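PDB 3FRN: flagellar protein FlgA from Thermotoga maritima, which probably acts as a periplasmic chaperone in the formation of the P-ring of the flagellar basal body. Local coordinates for residues 142-147 and 165-170; 171-176 and 196-201; 155-160 and 186-191; 94-99 and 135-140. All blocks are in the same frame, centred on the assembly; numbering follows the deposited sequence.

Contact 1: residues 142-147 and 165-170; sequences ERNVVV and LEKRNV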
loop_
_atom_site.group_PDB
_atom_site.type_symbol
_atom_site.label_atom_id
_atom_site.label_comp_id
_atom_site.label_asym_id
_atom_site.label_seq_id
_atom_site.Cartn_x
_atom_site.Cartn_y
_atom_site.Cartn_z
ATOM N N GLU A 142 -1.833 5.179 -2.116
ATOM C CA GLU A 142 -1.030 5.406 -3.306
ATOM C C GLU A 142 0.190 6.225 -2.922
ATOM O O GLU A 142 0.058 7.301 -2.351
ATOM C CB GLU A 142 -1.861 6.129 -4.370
ATOM C CG GLU A 142 -1.442 5.838 -5.813
ATOM C CD GLU A 142 -1.964 4.505 -6.340
ATOM O OE1 GLU A 142 -1.488 4.074 -7.416
ATOM O OE2 GLU A 142 -2.846 3.896 -5.691
ATOM N N ARG A 143 1.379 5.704 -3.225
ATOM C CA ARG A 143 2.628 6.354 -2.821
ATOM C C ARG A 143 3.713 6.123 -3.858
ATOM O O ARG A 143 3.592 5.239 -4.697
ATOM C CB ARG A 143 3.092 5.812 -1.467
ATOM C CG ARG A 143 3.325 6.881 -0.407
ATOM C CD ARG A 143 2.009 7.306 0.231
ATOM N NE ARG A 143 2.132 8.491 1.078
ATOM C CZ ARG A 143 2.196 9.748 0.637
ATOM N NH1 ARG A 143 2.300 10.744 1.506
ATOM N NH2 ARG A 143 2.163 10.021 -0.662
ATOM N N ASN A 144 4.769 6.926 -3.799
ATOM C CA ASN A 144 5.936 6.711 -4.646
ATOM C C ASN A 144 6.870 5.667 -4.053
ATOM O O ASN A 144 7.422 5.858 -2.973
ATOM C CB ASN A 144 6.681 8.019 -4.896
ATOM C CG ASN A 144 6.023 8.864 -5.969
ATOM O OD1 ASN A 144 6.204 8.625 -7.165
ATOM N ND2 ASN A 144 5.259 9.863 -5.548
ATOM N N VAL A 145 7.021 4.553 -4.762
ATOM C CA VAL A 145 7.873 3.458 -4.308
ATOM C C VAL A 145 9.089 3.259 -5.220
ATOM O O VAL A 145 9.122 3.749 -6.345
ATOM C CB VAL A 145 7.089 2.126 -4.170
ATOM C CG1 VAL A 145 5.981 2.249 -3.129
ATOM C CG2 VAL A 145 6.536 1.695 -5.507
ATOM N N VAL A 146 10.083 2.534 -4.715
ATOM C CA VAL A 146 11.319 2.273 -5.437
ATOM C C VAL A 146 11.154 1.065 -6.361
ATOM O O VAL A 146 10.840 -0.038 -5.912
ATOM C CB VAL A 146 12.499 2.073 -4.449
ATOM C CG1 VAL A 146 13.701 1.468 -5.141
ATOM C CG2 VAL A 146 12.874 3.399 -3.800
ATOM N N VAL A 147 11.360 1.291 -7.657
ATOM C CA VAL A 147 11.170 0.262 -8.678
ATOM C C VAL A 147 12.470 0.091 -9.472
ATOM O O VAL A 147 13.172 1.068 -9.732
ATOM C CB VAL A 147 9.976 0.626 -9.617
ATOM C CG1 VAL A 147 9.937 -0.250 -10.867
ATOM C CG2 VAL A 147 8.652 0.525 -8.865
ATOM N N LEU A 165 11.866 5.924 -9.003
ATOM C CA LEU A 165 10.701 6.085 -8.157
ATOM C C LEU A 165 9.449 6.029 -9.033
ATOM O O LEU A 165 9.404 6.638 -10.106
ATOM C CB LEU A 165 10.796 7.425 -7.430
ATOM C CG LEU A 165 10.368 7.528 -5.969
ATOM C CD1 LEU A 165 11.376 6.866 -5.031
ATOM C CD2 LEU A 165 10.195 8.992 -5.614
ATOM N N GLU A 166 8.450 5.273 -8.589
ATOM C CA GLU A 166 7.170 5.153 -9.298
ATOM C C GLU A 166 6.007 5.160 -8.315
ATOM O O GLU A 166 6.122 4.618 -7.214
ATOM C CB GLU A 166 7.117 3.856 -10.105
ATOM C CG GLU A 166 7.968 3.846 -11.368
ATOM C CD GLU A 166 7.651 2.669 -12.269
ATOM O OE1 GLU A 166 6.625 1.995 -12.030
ATOM O OE2 GLU A 166 8.421 2.419 -13.220
ATOM N N LYS A 167 4.890 5.763 -8.721
ATOM C CA LYS A 167 3.659 5.767 -7.923
ATOM C C LYS A 167 2.978 4.394 -7.964
ATOM O O LYS A 167 2.759 3.848 -9.044
ATOM C CB LYS A 167 2.700 6.855 -8.426
ATOM C CG LYS A 167 2.705 8.152 -7.612
ATOM C CD LYS A 167 1.419 8.306 -6.803
ATOM C CE LYS A 167 1.418 9.570 -5.931
ATOM N NZ LYS A 167 1.936 9.341 -4.538
ATOM N N ARG A 168 2.666 3.831 -6.796
ATOM C CA ARG A 168 2.000 2.521 -6.711
ATOM C C ARG A 168 1.014 2.447 -5.539
ATOM O O ARG A 168 1.137 3.190 -4.566
ATOM C CB ARG A 168 3.033 1.396 -6.547
ATOM C CG ARG A 168 3.854 1.034 -7.781
ATOM C CD ARG A 168 3.110 0.111 -8.745
ATOM N NE ARG A 168 4.016 -0.839 -9.398
ATOM C CZ ARG A 168 4.802 -0.549 -10.431
ATOM N NH1 ARG A 168 5.592 -1.484 -10.946
ATOM N NH2 ARG A 168 4.803 0.671 -10.953
ATOM N N ASN A 169 0.046 1.537 -5.634
ATOM C CA ASN A 169 -0.834 1.227 -4.511
ATOM C C ASN A 169 -0.129 0.287 -3.539
ATOM O O ASN A 169 0.068 -0.895 -3.830
ATOM C CB ASN A 169 -2.158 0.616 -4.995
ATOM C CG ASN A 169 -3.191 0.434 -3.873
ATOM O OD1 ASN A 169 -2.960 0.772 -2.701
ATOM N ND2 ASN A 169 -4.346 -0.107 -4.241
ATOM N N VAL A 170 0.230 0.831 -2.382
ATOM C CA VAL A 170 0.936 0.103 -1.332
ATOM C C VAL A 170 0.094 -1.050 -0.785
ATOM O O VAL A 170 0.633 -2.017 -0.267
ATOM C CB VAL A 170 1.381 1.070 -0.193
ATOM C CG1 VAL A 170 2.092 0.326 0.948
ATOM C CG2 VAL A 170 2.273 2.178 -0.757
#
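R143 and R168 face each other as a hydrogen-bonded pair of two antiparallel strands: R143 N donates to R168 O at 2.9 Å, and R168 N donates back to R143 O. V145 and E166 repeat the pattern, with V145 N reaching E166 O at 2.6 Å. Among these pairs lie the non-hydrogen-bonded ones, E142 with N169, N144 with K167 and V146 with L165, where CA-H groups lean on carbonyls. The strand axes run 134° apart, so the pair is strongly twisted.

On the face of V145, E166 and R168, the V145 branch CG2 stands between its own backbone N and carbonyl carbon and meets R168 CG at 3.6 Å. The R168 guanidinium carries V147 CG2 over one face, 4.1 Å above its plane. V145 and V147 are buried, which suits their branched apolar side chains. R168 makes a salt bridge to E166, whose modelled length is doubtfully short; R164 is a second partner of that carboxylate.

The other face holds E142, N144, V146, L165, K167 and N169. V146 CG2 touches L165 CD1 at 4.0 Å. K167 bends at chi2 and chi4, passing the N144 amide with CG 3.6 Å from N144 OD1. It curls its end toward R143, whose side chain leaves from the opposite face, and K167 NZ lies in the guanidinium plane, 3.9 Å from R143 NH2; both side chains are exposed, so solvent probably screens the repulsion. E142 turns its carboxylate across N169, OE2 lying 3.4 Å from N169 CB, while the N169 amide is bound by K141, F171 and E172.

Such a twisted antiparallel pair belongs to the SAF region and is consistent with that family's beta-clip fold.

Contact 2: residues 171-176 and 196-201; sequences FEIYGE and GTVLTA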
loop_
_atom_site.group_PDB
_atom_site.type_symbol
_atom_site.label_atom_id
_atom_site.label_comp_id
_atom_site.label_asym_id
_atom_site.label_seq_id
_atom_site.Cartn_x
_atom_site.Cartn_y
_atom_site.Cartn_z
ATOM N N PHE A 171 -1.224 -0.961 -0.933
ATOM C CA PHE A 171 -2.108 -2.021 -0.443
ATOM C C PHE A 171 -2.232 -3.186 -1.424
ATOM O O PHE A 171 -2.923 -4.165 -1.144
ATOM C CB PHE A 171 -3.495 -1.467 -0.104
ATOM C CG PHE A 171 -3.529 -0.592 1.118
ATOM C CD1 PHE A 171 -2.464 -0.560 2.013
ATOM C CD2 PHE A 171 -4.647 0.177 1.392
ATOM C CE1 PHE A 171 -2.503 0.245 3.136
ATOM C CE2 PHE A 171 -4.696 0.977 2.512
ATOM C CZ PHE A 171 -3.624 1.012 3.387
ATOM N N GLU A 172 -1.571 -3.057 -2.574
ATOM C CA GLU A 172 -1.512 -4.109 -3.585
ATOM C C GLU A 172 -0.063 -4.547 -3.832
ATOM O O GLU A 172 0.253 -5.109 -4.875
ATOM C CB GLU A 172 -2.151 -3.630 -4.891
ATOM C CG GLU A 172 -3.670 -3.802 -4.951
ATOM C CD GLU A 172 -4.311 -3.060 -6.126
ATOM O OE1 GLU A 172 -4.865 -3.727 -7.029
ATOM O OE2 GLU A 172 -4.265 -1.810 -6.149
ATOM N N ILE A 173 0.806 -4.264 -2.865
ATOM C CA ILE A 173 2.190 -4.722 -2.877
ATOM C C ILE A 173 2.367 -5.792 -1.796
ATOM O O ILE A 173 1.961 -5.598 -0.639
ATOM C CB ILE A 173 3.169 -3.546 -2.621
ATOM C CG1 ILE A 173 3.169 -2.578 -3.810
ATOM C CG2 ILE A 173 4.588 -4.054 -2.337
ATOM C CD1 ILE A 173 3.828 -1.230 -3.513
ATOM N N TYR A 174 2.951 -6.926 -2.179
ATOM C CA TYR A 174 3.252 -7.997 -1.228
ATOM C C TYR A 174 4.626 -7.768 -0.627
ATOM O O TYR A 174 5.641 -7.881 -1.316
ATOM C CB TYR A 174 3.179 -9.370 -1.901
ATOM C CG TYR A 174 1.784 -9.955 -1.918
ATOM C CD1 TYR A 174 0.794 -9.430 -2.753
ATOM C CD2 TYR A 174 1.453 -11.028 -1.096
ATOM C CE1 TYR A 174 -0.487 -9.959 -2.767
ATOM C CE2 TYR A 174 0.170 -11.569 -1.106
ATOM C CZ TYR A 174 -0.792 -11.030 -1.942
ATOM O OH TYR A 174 -2.062 -11.565 -1.952
ATOM N N GLY A 175 4.648 -7.443 0.660
ATOM C CA GLY A 175 5.881 -7.047 1.332
ATOM C C GLY A 175 5.908 -5.553 1.571
ATOM O O GLY A 175 5.060 -4.818 1.064
ATOM N N GLU A 176 6.880 -5.103 2.347
ATOM C CA GLU A 176 7.016 -3.691 2.681
ATOM C C GLU A 176 7.909 -2.985 1.651
ATOM O O GLU A 176 9.084 -3.309 1.516
ATOM C CB GLU A 176 7.597 -3.564 4.095
ATOM C CG GLU A 176 7.747 -2.148 4.631
ATOM C CD GLU A 176 8.561 -2.096 5.925
ATOM O OE1 GLU A 176 9.647 -2.723 5.982
ATOM O OE2 GLU A 176 8.117 -1.424 6.888
ATOM N N GLY A 196 11.401 -3.539 -13.418
ATOM C CA GLY A 196 9.973 -3.347 -13.168
ATOM C C GLY A 196 9.527 -3.859 -11.809
ATOM O O GLY A 196 8.419 -3.570 -11.359
ATOM N N THR A 197 10.397 -4.624 -11.158
ATOM C CA THR A 197 10.110 -5.192 -9.853
ATOM C C THR A 197 10.136 -4.114 -8.776
ATOM O O THR A 197 11.154 -3.444 -8.578
ATOM C CB THR A 197 11.108 -6.326 -9.500
ATOM O OG1 THR A 197 10.993 -7.382 -10.465
ATOM C CG2 THR A 197 10.836 -6.889 -8.121
ATOM N N VAL A 198 8.995 -3.954 -8.105
ATOM C CA VAL A 198 8.866 -3.107 -6.918
ATOM C C VAL A 198 9.696 -3.724 -5.820
ATOM O O VAL A 198 9.474 -4.881 -5.448
ATOM C CB VAL A 198 7.410 -3.034 -6.421
ATOM C CG1 VAL A 198 7.315 -2.212 -5.131
ATOM C CG2 VAL A 198 6.503 -2.467 -7.501
ATOM N N LEU A 199 10.651 -2.953 -5.312
ATOM C CA LEU A 199 11.597 -3.446 -4.331
ATOM C C LEU A 199 10.891 -3.530 -2.999
ATOM O O LEU A 199 10.127 -2.642 -2.654
ATOM C CB LEU A 199 12.816 -2.517 -4.255
ATOM C CG LEU A 199 14.177 -3.161 -4.531
ATOM C CD1 LEU A 199 14.042 -4.305 -5.512
ATOM C CD2 LEU A 199 15.159 -2.146 -5.086
ATOM N N THR A 200 11.108 -4.622 -2.273
ATOM C CA THR A 200 10.554 -4.764 -0.934
ATOM C C THR A 200 11.619 -5.225 0.060
ATOM O O THR A 200 12.602 -5.855 -0.323
ATOM C CB THR A 200 9.340 -5.745 -0.874
ATOM O OG1 THR A 200 9.765 -7.073 -1.198
ATOM C CG2 THR A 200 8.205 -5.320 -1.815
ATOM N N ALA A 201 11.394 -4.919 1.338
ATOM C CA ALA A 201 12.321 -5.230 2.420
ATOM C C ALA A 201 12.831 -6.677 2.436
ATOM O O ALA A 201 14.002 -6.928 2.726
ATOM C CB ALA A 201 11.683 -4.872 3.754
#
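I173 makes the apolar part of this contact with two of its branches. Its CD1 lies 4.0 Å from V198 CG1, the two side chains crossing at about a right angle, while I173 CG2 slides past T200 CG2 at 3.9 Å. A branched isoleucine suits the place because it can serve both partners at once. T200 CG2 also rests 3.7 Å from Y174 O.

T200 is divided between two roles. With chi1 at 65°, OG1 stands between the backbone N and the carbonyl carbon and is hydrogen-bonded to D202 OD1, leaving CG2 for the facing loop. G175 has a phi of 105°, which glycine can adopt because it has no CB to jam against the preceding carbonyl or to crowd T200.

One backbone hydrogen bond joins the segments at E176 and A201. A201 N donates to E176 O at 2.8 Å, with an angle of 162° at the hydrogen, and T200 CA adds a weaker CA-H contact to E176 O at 3.2 Å. Beside them the extended E176 chain brings OE1 to 3.7 Å from A201 CB, a methyl small enough to fit there.

Both segments are loops laid along the strands 132-148 and 163-169: V198 covers V147 and R168, I173 also touches R168, and L199 packs on V146, L148 and V163.

Contact 3: residues 155-160 and 186-191; sequences GDVIKE and GKISRR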
loop_
_atom_site.group_PDB
_atom_site.type_symbol
_atom_site.label_atom_id
_atom_site.label_comp_id
_atom_site.label_asym_id
_atom_site.label_seq_id
_atom_site.Cartn_x
_atom_site.Cartn_y
_atom_site.Cartn_z
ATOM N N GLY A 155 23.385 -11.065 -4.565
ATOM C CA GLY A 155 24.663 -10.505 -4.132
ATOM C C GLY A 155 25.006 -9.135 -4.690
ATOM O O GLY A 155 25.962 -8.511 -4.240
ATOM N N ASP A 156 24.236 -8.660 -5.664
ATOM C CA ASP A 156 24.463 -7.324 -6.209
ATOM C C ASP A 156 24.156 -6.222 -5.191
ATOM O O ASP A 156 23.154 -6.278 -4.501
ATOM C CB ASP A 156 23.644 -7.112 -7.490
ATOM C CG ASP A 156 24.263 -7.798 -8.708
ATOM O OD1 ASP A 156 25.385 -8.349 -8.583
ATOM O OD2 ASP A 156 23.629 -7.782 -9.792
ATOM N N VAL A 157 25.039 -5.234 -5.093
ATOM C CA VAL A 157 24.767 -4.020 -4.322
ATOM C C VAL A 157 23.855 -3.110 -5.137
ATOM O O VAL A 157 24.121 -2.857 -6.308
ATOM C CB VAL A 157 26.083 -3.260 -3.965
ATOM C CG1 VAL A 157 25.808 -1.832 -3.468
ATOM C CG2 VAL A 157 26.890 -4.036 -2.941
ATOM N N ILE A 158 22.778 -2.631 -4.524
ATOM C CA ILE A 158 21.914 -1.643 -5.163
ATOM C C ILE A 158 22.591 -0.274 -5.164
ATOM O O ILE A 158 23.017 0.214 -4.117
ATOM C CB ILE A 158 20.550 -1.501 -4.440
ATOM C CG1 ILE A 158 19.946 -2.872 -4.089
ATOM C CG2 ILE A 158 19.593 -0.609 -5.248
ATOM C CD1 ILE A 158 19.314 -3.601 -5.236
ATOM N N LYS A 159 22.693 0.335 -6.342
ATOM C CA LYS A 159 23.152 1.717 -6.457
ATOM C C LYS A 159 22.078 2.591 -7.098
ATOM O O LYS A 159 21.098 2.076 -7.641
ATOM C CB LYS A 159 24.484 1.820 -7.214
ATOM C CG LYS A 159 24.652 0.906 -8.426
ATOM C CD LYS A 159 25.431 -0.365 -8.076
ATOM C CE LYS A 159 26.443 -0.738 -9.154
ATOM N NZ LYS A 159 25.914 -0.622 -10.542
ATOM N N GLU A 160 22.265 3.909 -7.028
ATOM C CA GLU A 160 21.265 4.884 -7.494
ATOM C C GLU A 160 20.853 4.687 -8.953
ATOM O O GLU A 160 19.754 5.061 -9.351
ATOM C CB GLU A 160 21.773 6.313 -7.290
ATOM C CG GLU A 160 22.246 6.607 -5.874
ATOM C CD GLU A 160 22.442 8.089 -5.603
ATOM O OE1 GLU A 160 21.855 8.587 -4.616
ATOM O OE2 GLU A 160 23.180 8.757 -6.368
ATOM N N GLY A 186 23.076 0.731 -1.187
ATOM C CA GLY A 186 24.003 0.083 -0.280
ATOM C C GLY A 186 23.529 -1.295 0.132
ATOM O O GLY A 186 24.318 -2.097 0.632
ATOM N N LYS A 187 22.242 -1.573 -0.077
ATOM C CA LYS A 187 21.672 -2.871 0.256
ATOM C C LYS A 187 22.114 -3.910 -0.757
ATOM O O LYS A 187 22.440 -3.583 -1.894
ATOM C CB LYS A 187 20.141 -2.819 0.298
ATOM C CG LYS A 187 19.546 -2.019 1.455
ATOM C CD LYS A 187 19.274 -2.883 2.667
ATOM C CE LYS A 187 18.757 -2.047 3.837
ATOM N NZ LYS A 187 17.331 -1.632 3.677
ATOM N N ILE A 188 22.099 -5.164 -0.327
ATOM C CA ILE A 188 22.542 -6.288 -1.135
ATOM C C ILE A 188 21.322 -7.141 -1.495
ATOM O O ILE A 188 20.581 -7.562 -0.618
ATOM C CB ILE A 188 23.623 -7.108 -0.363
ATOM C CG1 ILE A 188 24.893 -6.264 -0.207
ATOM C CG2 ILE A 188 23.943 -8.424 -1.061
ATOM C CD1 ILE A 188 25.874 -6.805 0.788
ATOM N N SER A 189 21.117 -7.371 -2.785
ATOM C CA SER A 189 20.011 -8.186 -3.264
ATOM C C SER A 189 20.117 -9.646 -2.816
ATOM O O SER A 189 21.167 -10.271 -2.946
ATOM C CB SER A 189 19.954 -8.141 -4.785
ATOM O OG SER A 189 18.810 -8.836 -5.256
ATOM N N ARG A 190 19.019 -10.189 -2.301
ATOM C CA ARG A 190 18.983 -11.597 -1.924
ATOM C C ARG A 190 18.587 -12.449 -3.123
ATOM O O ARG A 190 18.636 -13.678 -3.066
ATOM C CB ARG A 190 18.008 -11.833 -0.763
ATOM C CG ARG A 190 18.354 -11.090 0.528
ATOM C CD ARG A 190 17.262 -11.245 1.576
ATOM N NE ARG A 190 17.551 -12.340 2.496
ATOM C CZ ARG A 190 17.816 -12.181 3.791
ATOM N NH1 ARG A 190 18.074 -13.238 4.549
ATOM N NH2 ARG A 190 17.815 -10.971 4.336
ATOM N N ARG A 191 18.177 -11.798 -4.210
ATOM C CA ARG A 191 17.685 -12.530 -5.378
ATOM C C ARG A 191 17.972 -11.922 -6.753
ATOM O O ARG A 191 18.396 -10.763 -6.882
ATOM C CB ARG A 191 16.186 -12.869 -5.249
ATOM C CG ARG A 191 15.339 -11.882 -4.482
ATOM C CD ARG A 191 14.009 -12.522 -4.113
ATOM N NE ARG A 191 14.207 -13.775 -3.385
ATOM C CZ ARG A 191 14.259 -13.877 -2.058
ATOM N NH1 ARG A 191 14.117 -12.802 -1.290
ATOM N NH2 ARG A 191 14.451 -15.062 -1.495
#
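G155 and S189 begin the close-knit part of this contact, G155 N donating to S189 O at 2.9 Å. S189 N donates to D156 O. Further along, I158 N reaches K187 O at 2.8 Å and G186 N reaches I158 O at 3.0 Å, so four nearly straight bonds zip the backbones together. I158 fits the buried flank: its CG1 lies 3.4 Å from K187 O, and I152 packs against both I158 and S189. On this flank too K187 leads its amine off to a weak hydrogen bond with E183 O, its long chain passing V204 and D206. S189 points its CB toward the loop, 3.7 Å from D156 O. With its hydroxyl anti to the backbone N (chi1 -175°), S189 OG donates to R191 O at 2.6 Å.

V157 and I188 form a single bridge, which adds the loop 155-160 to the edge of the short antiparallel sheet of 188-189 and 204-205 in the SAF region.

The flank of these two residues is looser. V157 CG2 and I188 CG1 are 4.1 Å apart, the side chains crossing obliquely, and V157 is largely open to solvent. I188 CG2 rests on the backbone of G155, a glycine at a phi of 91°, where a CB would press on the carbonyl O of the residue before.

Contact 4: residues 94-99 and 135-140; sequences AFVVKT and LNMLLR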
loop_
_atom_site.group_PDB
_atom_site.type_symbol
_atom_site.label_atom_id
_atom_site.label_comp_id
_atom_site.label_asym_id
_atom_site.label_seq_id
_atom_site.Cartn_x
_atom_site.Cartn_y
_atom_site.Cartn_z
ATOM N N ALA A 94 -10.155 6.135 1.009
ATOM C CA ALA A 94 -11.254 5.170 0.870
ATOM C C ALA A 94 -12.346 5.681 -0.083
ATOM O O ALA A 94 -12.677 6.869 -0.103
ATOM C CB ALA A 94 -11.842 4.793 2.234
ATOM N N PHE A 95 -12.875 4.764 -0.883
ATOM C CA PHE A 95 -13.861 5.061 -1.906
ATOM C C PHE A 95 -15.013 4.102 -1.697
ATOM O O PHE A 95 -14.795 2.890 -1.611
ATOM C CB PHE A 95 -13.280 4.812 -3.313
ATOM C CG PHE A 95 -12.195 5.762 -3.696
ATOM C CD1 PHE A 95 -12.504 7.019 -4.196
ATOM C CD2 PHE A 95 -10.858 5.406 -3.553
ATOM C CE1 PHE A 95 -11.494 7.910 -4.542
ATOM C CE2 PHE A 95 -9.849 6.292 -3.889
ATOM C CZ PHE A 95 -10.168 7.550 -4.384
ATOM N N VAL A 96 -16.236 4.615 -1.627
ATOM C CA VAL A 96 -17.356 3.687 -1.558
ATOM C C VAL A 96 -17.680 3.141 -2.952
ATOM O O VAL A 96 -17.760 3.906 -3.925
ATOM C CB VAL A 96 -18.572 4.229 -0.721
ATOM C CG1 VAL A 96 -18.403 5.722 -0.287
ATOM C CG2 VAL A 96 -19.869 3.985 -1.412
ATOM N N VAL A 97 -17.818 1.818 -3.056
ATOM C CA VAL A 97 -17.999 1.168 -4.359
ATOM C C VAL A 97 -19.334 0.431 -4.468
ATOM O O VAL A 97 -19.724 -0.007 -5.550
ATOM C CB VAL A 97 -16.833 0.188 -4.717
ATOM C CG1 VAL A 97 -15.557 0.947 -5.136
ATOM C CG2 VAL A 97 -16.569 -0.808 -3.589
ATOM N N LYS A 98 -20.014 0.290 -3.335
ATOM C CA LYS A 98 -21.348 -0.275 -3.266
ATOM C C LYS A 98 -21.993 0.337 -2.023
ATOM O O LYS A 98 -21.322 0.533 -1.018
ATOM C CB LYS A 98 -21.260 -1.799 -3.131
ATOM C CG LYS A 98 -22.072 -2.599 -4.155
ATOM C CD LYS A 98 -21.971 -4.115 -3.941
ATOM C CE LYS A 98 -20.640 -4.727 -4.420
ATOM N NZ LYS A 98 -19.511 -4.621 -3.434
ATOM N N THR A 99 -23.278 0.679 -2.099
ATOM C CA THR A 99 -24.061 0.978 -0.892
ATOM C C THR A 99 -25.322 0.121 -0.813
ATOM O O THR A 99 -25.889 -0.235 -1.836
ATOM C CB THR A 99 -24.502 2.437 -0.843
ATOM O OG1 THR A 99 -25.414 2.690 -1.911
ATOM C CG2 THR A 99 -23.312 3.355 -0.980
ATOM N N LEU A 135 -21.923 0.881 3.545
ATOM C CA LEU A 135 -21.037 1.308 2.464
ATOM C C LEU A 135 -19.925 0.290 2.364
ATOM O O LEU A 135 -19.236 0.030 3.357
ATOM C CB LEU A 135 -20.382 2.653 2.760
ATOM C CG LEU A 135 -21.124 3.808 3.420
ATOM C CD1 LEU A 135 -20.088 4.759 3.979
ATOM C CD2 LEU A 135 -21.993 4.517 2.416
ATOM N N ASN A 136 -19.755 -0.287 1.176
ATOM C CA ASN A 136 -18.592 -1.123 0.908
ATOM C C ASN A 136 -17.508 -0.199 0.381
ATOM O O ASN A 136 -17.692 0.495 -0.629
ATOM C CB ASN A 136 -18.921 -2.269 -0.056
ATOM C CG ASN A 136 -19.779 -3.349 0.593
ATOM O OD1 ASN A 136 -19.841 -4.480 0.110
ATOM N ND2 ASN A 136 -20.439 -3.008 1.692
ATOM N N MET A 137 -16.405 -0.136 1.119
ATOM C CA MET A 137 -15.371 0.847 0.842
ATOM C C MET A 137 -14.039 0.185 0.456
ATOM O O MET A 137 -13.531 -0.684 1.166
ATOM C CB MET A 137 -15.235 1.834 2.023
ATOM C CG MET A 137 -16.517 2.715 2.252
ATOM S SD MET A 137 -16.352 4.146 3.350
ATOM C CE MET A 137 -15.533 5.322 2.302
ATOM N N LEU A 138 -13.513 0.580 -0.702
ATOM C CA LEU A 138 -12.215 0.121 -1.174
ATOM C C LEU A 138 -11.133 1.049 -0.637
ATOM O O LEU A 138 -11.210 2.273 -0.788
ATOM C CB LEU A 138 -12.179 0.070 -2.704
ATOM C CG LEU A 138 -10.932 -0.410 -3.459
ATOM C CD1 LEU A 138 -10.709 -1.915 -3.368
ATOM C CD2 LEU A 138 -11.063 -0.000 -4.906
ATOM N N LEU A 139 -10.136 0.448 0.001
ATOM C CA LEU A 139 -9.040 1.183 0.599
ATOM C C LEU A 139 -7.843 1.258 -0.346
ATOM O O LEU A 139 -7.445 0.257 -0.936
ATOM C CB LEU A 139 -8.627 0.523 1.919
ATOM C CG LEU A 139 -9.267 0.988 3.229
ATOM C CD1 LEU A 139 -10.773 0.757 3.253
ATOM C CD2 LEU A 139 -8.597 0.298 4.406
ATOM N N ARG A 140 -7.276 2.455 -0.472
ATOM C CA ARG A 140 -6.097 2.696 -1.301
ATOM C C ARG A 140 -5.069 3.511 -0.538
ATOM O O ARG A 140 -5.415 4.470 0.149
ATOM C CB ARG A 140 -6.466 3.489 -2.556
ATOM C CG ARG A 140 -7.121 2.689 -3.658
ATOM C CD ARG A 140 -7.384 3.573 -4.871
ATOM N NE ARG A 140 -7.891 2.815 -6.015
ATOM C CZ ARG A 140 -8.404 3.364 -7.114
ATOM N NH1 ARG A 140 -8.487 4.685 -7.230
ATOM N NH2 ARG A 140 -8.839 2.591 -8.101
#
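F95 and L138 exchange two backbone hydrogen bonds as an antiparallel pair, L138 N lying 2.8 Å from F95 O. Beyond them V97 N donates to N136 O and N136 N to K98 O, so V97 and K98 both face N136. This is a classic beta bulge, and V97 takes it up with a psi of -11°, far from the extended values of its neighbours. At the bulge V97 CG2, set between its backbone N and carbonyl carbon, lies 3.4 Å from N136 O.

Apolar contacts fill the face of A94, V96 and M137. Methionine suits it because its chain bends at chi3 (78°), folding M137 CE against A94 CB at 3.7 Å and V96 CG1 at 3.9 Å. T99 CG2 meets L135 CD2 at 3.8 Å, while the T99 hydroxyl bonds to I36 N.

Mixed and polar contacts occupy the other face. The aliphatic part of extended R140 crosses the F95 ring, CD lying 3.8 Å from F95 CE2, with the guanidinium and ring planes 67° apart. K98 bends its amine back over N136, NZ remaining 3.6 Å from N136 OD1.

Helix 74-87 covers the buried face, with F80 on A94, V79 on M137 and I83 and A87 on L139. A helix laid against a curved antiparallel sheet is characteristic of the hot-dog fold, to which this region is related by family.

How the contacts relate
Contacts 4 and 1 follow one another on the long, interrupted strand 132-148, whose first part pairs within the hot-dog-like region and whose second part pairs within the SAF region; their centres are 21 Å apart. Contact 2 lies against contact 1, centres 9 Å apart, and V146 O to L199 N at 3.0 Å is a probable hydrogen bond between them. F171 links contact 2 back to contact 4, its CD2 lying 3.6 Å from L139 O. The segments of contact 3 alternate along the chain with those of contacts 1 and 2, so the loops interleave within the SAF region. Contact 3 lies farthest from contact 4, about 38 Å between centres.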